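Local coordinates for NOL1/NOP2/sun family protein (Enterococcus faecium, PDB 3M4X) that probably transfers a methyl group from S-adenosylmethionine to ribosomal RNA, as a member of the RsmF-like NOL1/NOP2/sun family of methyltransferases, at residues S205-L217 with Y232-I245. Sequence-based numbering, arbitrary orientation.
Sequences SPLYCQKRQQEIL and YSTCTFAPEENEEI
Ile245 is a knob in a hole on helix 205-222 made by Gln210, Gln213, Gln214 and Leu217. The contact belongs to the Rossmann-like methyltransferase domain. Helix 205-222 leads to strand 228-234 of the central sheet and packs against the strand's C-terminal end and the segment that follows it. That segment runs on into helix 243-252.

Ile245 CD1 points at the helix backbone and lies 3.7 Å from Gln210 O. The other branch, Ile245 CG2, meets Leu217 CD1 at 3.5 Å and also lies over one face of the Tyr232 ring, offset toward its rim. Leu217 reaches the same ring obliquely.

Gln210 reaches across to Glu240 and, weakly, to Glu244. Its CG is anti to the backbone N (chi1 -176°), and the extended chain carries the amide across to Glu240. Gln210 NE2 donates to Glu240 O at 2.9 Å, in the carbonyl plane and on a lone pair, but the bond is bent (136° at the hydrogen). A weak second bond runs from NE2 to Glu244 OE1, with amide and carboxylate planes 51° apart.

At the start of the helix, Pro206 CB packs on Ala238 CB at 3.9 Å. Leu207 CD2 rests on Glu240 CG, while the carboxylate of Glu240 pairs with Lys15 of helix 10-20. Glu241 turns its carboxylate toward Pro206 and Cys209, and its OE1 is hydrogen-bonded to Ser186.

Gln213 CG approaches the hydroxyl edge of Tyr232, near the ring plane. The Tyr232 hydroxyl is fixed by its own segment: Tyr232 OH donates to Glu241 O at 2.7 Å, in the carbonyl plane.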
loop_
_atom_site.group_PDB
_atom_site.type_symbol
_atom_site.label_atom_id
_atom_site.label_comp_id
_atom_site.label_asym_id
_atom_site.label_seq_id
_atom_site.Cartn_x
_atom_site.Cartn_y
_atom_site.Cartn_z
ATOM N N SER A 205 -3.624 -14.576 -23.598
ATOM C CA SER A 205 -3.296 -13.993 -22.301
ATOM C C SER A 205 -4.399 -14.167 -21.263
ATOM O O SER A 205 -4.121 -14.512 -20.122
ATOM C CB SER A 205 -2.938 -12.513 -22.440
ATOM O OG SER A 205 -1.745 -12.340 -23.187
ATOM N N PRO A 206 -5.657 -13.920 -21.648
ATOM C CA PRO A 206 -6.690 -14.017 -20.616
ATOM C C PRO A 206 -6.732 -15.379 -19.933
ATOM O O PRO A 206 -6.781 -15.431 -18.699
ATOM C CB PRO A 206 -7.977 -13.744 -21.392
ATOM C CG PRO A 206 -7.530 -12.833 -22.505
ATOM C CD PRO A 206 -6.184 -13.359 -22.905
ATOM N N LEU A 207 -6.709 -16.456 -20.712
ATOM C CA LEU A 207 -6.804 -17.805 -20.154
ATOM C C LEU A 207 -5.528 -18.205 -19.416
ATOM O O LEU A 207 -5.585 -18.868 -18.388
ATOM C CB LEU A 207 -7.141 -18.833 -21.236
ATOM C CG LEU A 207 -8.586 -18.926 -21.745
ATOM C CD1 LEU A 207 -9.550 -19.217 -20.597
ATOM C CD2 LEU A 207 -8.999 -17.662 -22.498
ATOM N N TYR A 208 -4.378 -17.807 -19.945
ATOM C CA TYR A 208 -3.115 -18.024 -19.254
ATOM C C TYR A 208 -3.145 -17.356 -17.875
ATOM O O TYR A 208 -2.696 -17.927 -16.872
ATOM C CB TYR A 208 -1.960 -17.472 -20.089
ATOM C CG TYR A 208 -0.614 -17.524 -19.404
ATOM C CD1 TYR A 208 0.274 -18.564 -19.648
ATOM C CD2 TYR A 208 -0.225 -16.524 -18.513
ATOM C CE1 TYR A 208 1.510 -18.613 -19.019
ATOM C CE2 TYR A 208 1.008 -16.565 -17.878
ATOM C CZ TYR A 208 1.874 -17.612 -18.134
ATOM O OH TYR A 208 3.102 -17.656 -17.507
ATOM N N CYS A 209 -3.683 -16.142 -17.832
ATOM C CA CYS A 209 -3.757 -15.387 -16.592
ATOM C C CYS A 209 -4.806 -15.976 -15.668
ATOM O O CYS A 209 -4.617 -16.010 -14.456
ATOM C CB CYS A 209 -4.054 -13.914 -16.873
ATOM S SG CYS A 209 -2.637 -13.000 -17.514
ATOM N N GLN A 210 -5.907 -16.442 -16.250
ATOM C CA GLN A 210 -6.955 -17.115 -15.490
ATOM C C GLN A 210 -6.406 -18.255 -14.639
ATOM O O GLN A 210 -6.696 -18.339 -13.452
ATOM C CB GLN A 210 -8.048 -17.650 -16.417
ATOM C CG GLN A 210 -9.213 -18.274 -15.679
ATOM C CD GLN A 210 -10.167 -18.986 -16.615
ATOM O OE1 GLN A 210 -9.811 -19.996 -17.226
ATOM N NE2 GLN A 210 -11.392 -18.475 -16.721
ATOM N N LYS A 211 -5.604 -19.123 -15.240
ATOM C CA LYS A 211 -5.029 -20.257 -14.507
ATOM C C LYS A 211 -4.110 -19.797 -13.375
ATOM O O LYS A 211 -4.085 -20.399 -12.302
ATOM C CB LYS A 211 -4.261 -21.200 -15.448
ATOM C CG LYS A 211 -5.075 -21.699 -16.618
ATOM C CD LYS A 211 -4.240 -22.585 -17.559
ATOM C CE LYS A 211 -5.125 -23.573 -18.314
ATOM N NZ LYS A 211 -4.332 -24.471 -19.203
ATOM N N ARG A 212 -3.339 -18.744 -13.614
ATOM C CA ARG A 212 -2.448 -18.248 -12.581
ATOM C C ARG A 212 -3.267 -17.624 -11.455
ATOM O O ARG A 212 -2.938 -17.764 -10.269
ATOM C CB ARG A 212 -1.440 -17.250 -13.152
ATOM C CG ARG A 212 -0.072 -17.306 -12.474
ATOM C CD ARG A 212 0.927 -16.337 -13.111
ATOM N NE ARG A 212 2.281 -16.506 -12.578
ATOM C CZ ARG A 212 3.099 -15.504 -12.257
ATOM N NH1 ARG A 212 2.709 -14.244 -12.410
ATOM N NH2 ARG A 212 4.312 -15.760 -11.779
ATOM N N GLN A 213 -4.353 -16.961 -11.825
ATOM C CA GLN A 213 -5.227 -16.353 -10.834
ATOM C C GLN A 213 -5.762 -17.420 -9.883
ATOM O O GLN A 213 -5.804 -17.224 -8.667
ATOM C CB GLN A 213 -6.359 -15.571 -11.516
ATOM C CG GLN A 213 -5.944 -14.150 -11.880
ATOM C CD GLN A 213 -6.392 -13.720 -13.263
ATOM O OE1 GLN A 213 -5.760 -12.872 -13.897
ATOM N NE2 GLN A 213 -7.478 -14.302 -13.739
ATOM N N GLN A 214 -6.145 -18.558 -10.451
ATOM C CA GLN A 214 -6.694 -19.657 -9.679
ATOM C C GLN A 214 -5.672 -20.210 -8.706
ATOM O O GLN A 214 -5.999 -20.545 -7.579
ATOM C CB GLN A 214 -7.188 -20.755 -10.621
ATOM C CG GLN A 214 -8.432 -20.358 -11.399
ATOM C CD GLN A 214 -8.841 -21.396 -12.440
ATOM O OE1 GLN A 214 -9.987 -21.422 -12.885
ATOM N NE2 GLN A 214 -7.905 -22.246 -12.828
ATOM N N GLU A 215 -4.425 -20.300 -9.144
ATOM C CA GLU A 215 -3.356 -20.788 -8.280
ATOM C C GLU A 215 -3.086 -19.850 -7.098
ATOM O O GLU A 215 -2.902 -20.300 -5.962
ATOM C CB GLU A 215 -2.076 -21.003 -9.094
ATOM C CG GLU A 215 -2.174 -22.165 -10.077
ATOM C CD GLU A 215 -1.360 -21.951 -11.338
ATOM O OE1 GLU A 215 -0.321 -21.260 -11.269
ATOM O OE2 GLU A 215 -1.761 -22.481 -12.400
ATOM N N ILE A 216 -3.050 -18.551 -7.377
ATOM C CA ILE A 216 -2.814 -17.565 -6.350
ATOM C C ILE A 216 -3.944 -17.626 -5.329
ATOM O O ILE A 216 -3.697 -17.671 -4.119
ATOM C CB ILE A 216 -2.676 -16.149 -6.953
ATOM C CG1 ILE A 216 -1.439 -16.081 -7.846
ATOM C CG2 ILE A 216 -2.572 -15.086 -5.854
ATOM C CD1 ILE A 216 -1.280 -14.777 -8.578
ATOM N N LEU A 217 -5.178 -17.679 -5.826
ATOM C CA LEU A 217 -6.378 -17.698 -4.987
ATOM C C LEU A 217 -6.561 -18.957 -4.165
ATOM O O LEU A 217 -7.199 -18.924 -3.113
ATOM C CB LEU A 217 -7.629 -17.500 -5.846
ATOM C CG LEU A 217 -7.898 -16.092 -6.360
ATOM C CD1 LEU A 217 -9.004 -16.161 -7.391
ATOM C CD2 LEU A 217 -8.283 -15.180 -5.182
ATOM N N TYR A 232 -10.898 -9.460 -4.408
ATOM C CA TYR A 232 -10.188 -9.808 -5.644
ATOM C C TYR A 232 -10.294 -8.701 -6.676
ATOM O O TYR A 232 -11.369 -8.140 -6.899
ATOM C CB TYR A 232 -10.764 -11.085 -6.253
ATOM C CG TYR A 232 -10.187 -11.463 -7.608
ATOM C CD1 TYR A 232 -8.925 -12.023 -7.708
ATOM C CD2 TYR A 232 -10.915 -11.273 -8.785
ATOM C CE1 TYR A 232 -8.396 -12.390 -8.926
ATOM C CE2 TYR A 232 -10.392 -11.636 -10.028
ATOM C CZ TYR A 232 -9.129 -12.204 -10.089
ATOM O OH TYR A 232 -8.573 -12.581 -11.302
ATOM N N SER A 233 -9.184 -8.399 -7.330
ATOM C CA SER A 233 -9.189 -7.312 -8.295
ATOM C C SER A 233 -8.225 -7.538 -9.430
ATOM O O SER A 233 -7.266 -8.314 -9.331
ATOM C CB SER A 233 -8.859 -5.986 -7.634
ATOM O OG SER A 233 -7.456 -5.849 -7.493
ATOM N N THR A 234 -8.465 -6.799 -10.500
ATOM C CA THR A 234 -7.734 -7.002 -11.719
ATOM C C THR A 234 -7.745 -5.687 -12.496
ATOM O O THR A 234 -8.657 -4.880 -12.334
ATOM C CB THR A 234 -8.415 -8.157 -12.482
ATOM O OG1 THR A 234 -7.510 -9.266 -12.594
ATOM C CG2 THR A 234 -8.913 -7.708 -13.823
ATOM N N CYS A 235 -6.721 -5.442 -13.306
ATOM C CA CYS A 235 -6.734 -4.265 -14.169
ATOM C C CYS A 235 -6.920 -4.681 -15.627
ATOM O O CYS A 235 -6.234 -4.211 -16.522
ATOM C CB CYS A 235 -5.478 -3.403 -13.978
ATOM S SG CYS A 235 -3.918 -4.233 -14.340
ATOM N N THR A 236 -7.859 -5.589 -15.852
ATOM C CA THR A 236 -8.136 -6.071 -17.187
ATOM C C THR A 236 -9.634 -6.192 -17.332
ATOM O O THR A 236 -10.358 -6.205 -16.334
ATOM C CB THR A 236 -7.469 -7.430 -17.463
ATOM O OG1 THR A 236 -7.429 -7.656 -18.877
ATOM C CG2 THR A 236 -8.233 -8.586 -16.772
ATOM N N PHE A 237 -10.092 -6.284 -18.574
ATOM C CA PHE A 237 -11.521 -6.329 -18.870
ATOM C C PHE A 237 -12.027 -7.751 -19.103
ATOM O O PHE A 237 -13.235 -8.002 -19.070
ATOM C CB PHE A 237 -11.843 -5.466 -20.110
ATOM C CG PHE A 237 -11.440 -4.026 -19.968
ATOM C CD1 PHE A 237 -10.375 -3.511 -20.699
ATOM C CD2 PHE A 237 -12.119 -3.186 -19.100
ATOM C CE1 PHE A 237 -9.999 -2.180 -20.569
ATOM C CE2 PHE A 237 -11.744 -1.857 -18.954
ATOM C CZ PHE A 237 -10.683 -1.350 -19.695
ATOM N N ALA A 238 -11.112 -8.684 -19.343
ATOM C CA ALA A 238 -11.512 -10.031 -19.761
ATOM C C ALA A 238 -12.424 -10.737 -18.767
ATOM O O ALA A 238 -12.125 -10.795 -17.572
ATOM C CB ALA A 238 -10.288 -10.888 -20.069
ATOM N N PRO A 239 -13.557 -11.264 -19.263
ATOM C CA PRO A 239 -14.408 -12.142 -18.454
ATOM C C PRO A 239 -13.590 -13.279 -17.875
ATOM O O PRO A 239 -13.806 -13.647 -16.725
ATOM C CB PRO A 239 -15.412 -12.698 -19.476
ATOM C CG PRO A 239 -15.515 -11.576 -20.514
ATOM C CD PRO A 239 -14.127 -11.002 -20.603
ATOM N N GLU A 240 -12.664 -13.829 -18.659
ATOM C CA GLU A 240 -11.905 -14.997 -18.216
ATOM C C GLU A 240 -11.183 -14.738 -16.890
ATOM O O GLU A 240 -10.979 -15.655 -16.112
ATOM C CB GLU A 240 -10.920 -15.471 -19.291
ATOM C CG GLU A 240 -11.583 -16.016 -20.571
ATOM C CD GLU A 240 -12.034 -14.904 -21.521
ATOM O OE1 GLU A 240 -11.826 -13.712 -21.209
ATOM O OE2 GLU A 240 -12.598 -15.222 -22.585
ATOM N N GLU A 241 -10.832 -13.481 -16.632
ATOM C CA GLU A 241 -10.091 -13.114 -15.423
ATOM C C GLU A 241 -10.936 -12.455 -14.338
ATOM O O GLU A 241 -10.466 -12.239 -13.229
ATOM C CB GLU A 241 -8.920 -12.205 -15.780
ATOM C CG GLU A 241 -7.936 -12.870 -16.702
ATOM C CD GLU A 241 -7.004 -11.889 -17.332
ATOM O OE1 GLU A 241 -7.243 -11.509 -18.503
ATOM O OE2 GLU A 241 -6.039 -11.486 -16.652
ATOM N N ASN A 242 -12.182 -12.146 -14.670
ATOM C CA ASN A 242 -13.071 -11.446 -13.765
ATOM C C ASN A 242 -14.269 -12.306 -13.354
ATOM O O ASN A 242 -14.191 -13.055 -12.378
ATOM C CB ASN A 242 -13.538 -10.134 -14.403
ATOM C CG ASN A 242 -12.375 -9.196 -14.752
ATOM O OD1 ASN A 242 -12.527 -8.270 -15.553
ATOM N ND2 ASN A 242 -11.214 -9.438 -14.155
ATOM N N GLU A 243 -15.378 -12.195 -14.078
ATOM C CA GLU A 243 -16.580 -12.959 -13.721
ATOM C C GLU A 243 -16.348 -14.472 -13.677
ATOM O O GLU A 243 -16.999 -15.175 -12.906
ATOM C CB GLU A 243 -17.752 -12.677 -14.675
ATOM C CG GLU A 243 -18.360 -11.290 -14.579
ATOM C CD GLU A 243 -17.640 -10.263 -15.452
ATOM O OE1 GLU A 243 -16.590 -10.610 -16.030
ATOM O OE2 GLU A 243 -18.122 -9.107 -15.552
ATOM N N GLU A 244 -15.454 -14.985 -14.518
ATOM C CA GLU A 244 -15.247 -16.431 -14.555
ATOM C C GLU A 244 -14.432 -16.882 -13.344
ATOM O O GLU A 244 -14.686 -17.949 -12.801
ATOM C CB GLU A 244 -14.626 -16.901 -15.875
ATOM C CG GLU A 244 -15.590 -16.802 -17.062
ATOM C CD GLU A 244 -15.008 -17.361 -18.367
ATOM O OE1 GLU A 244 -14.110 -18.222 -18.304
ATOM O OE2 GLU A 244 -15.456 -16.939 -19.458
ATOM N N ILE A 245 -13.480 -16.049 -12.919
ATOM C CA ILE A 245 -12.745 -16.274 -11.674
ATOM C C ILE A 245 -13.660 -16.266 -10.437
ATOM O O ILE A 245 -13.558 -17.142 -9.577
ATOM C CB ILE A 245 -11.618 -15.237 -11.489
ATOM C CG1 ILE A 245 -10.425 -15.595 -12.375
ATOM C CG2 ILE A 245 -11.168 -15.188 -10.030
ATOM C CD1 ILE A 245 -9.891 -17.007 -12.149
#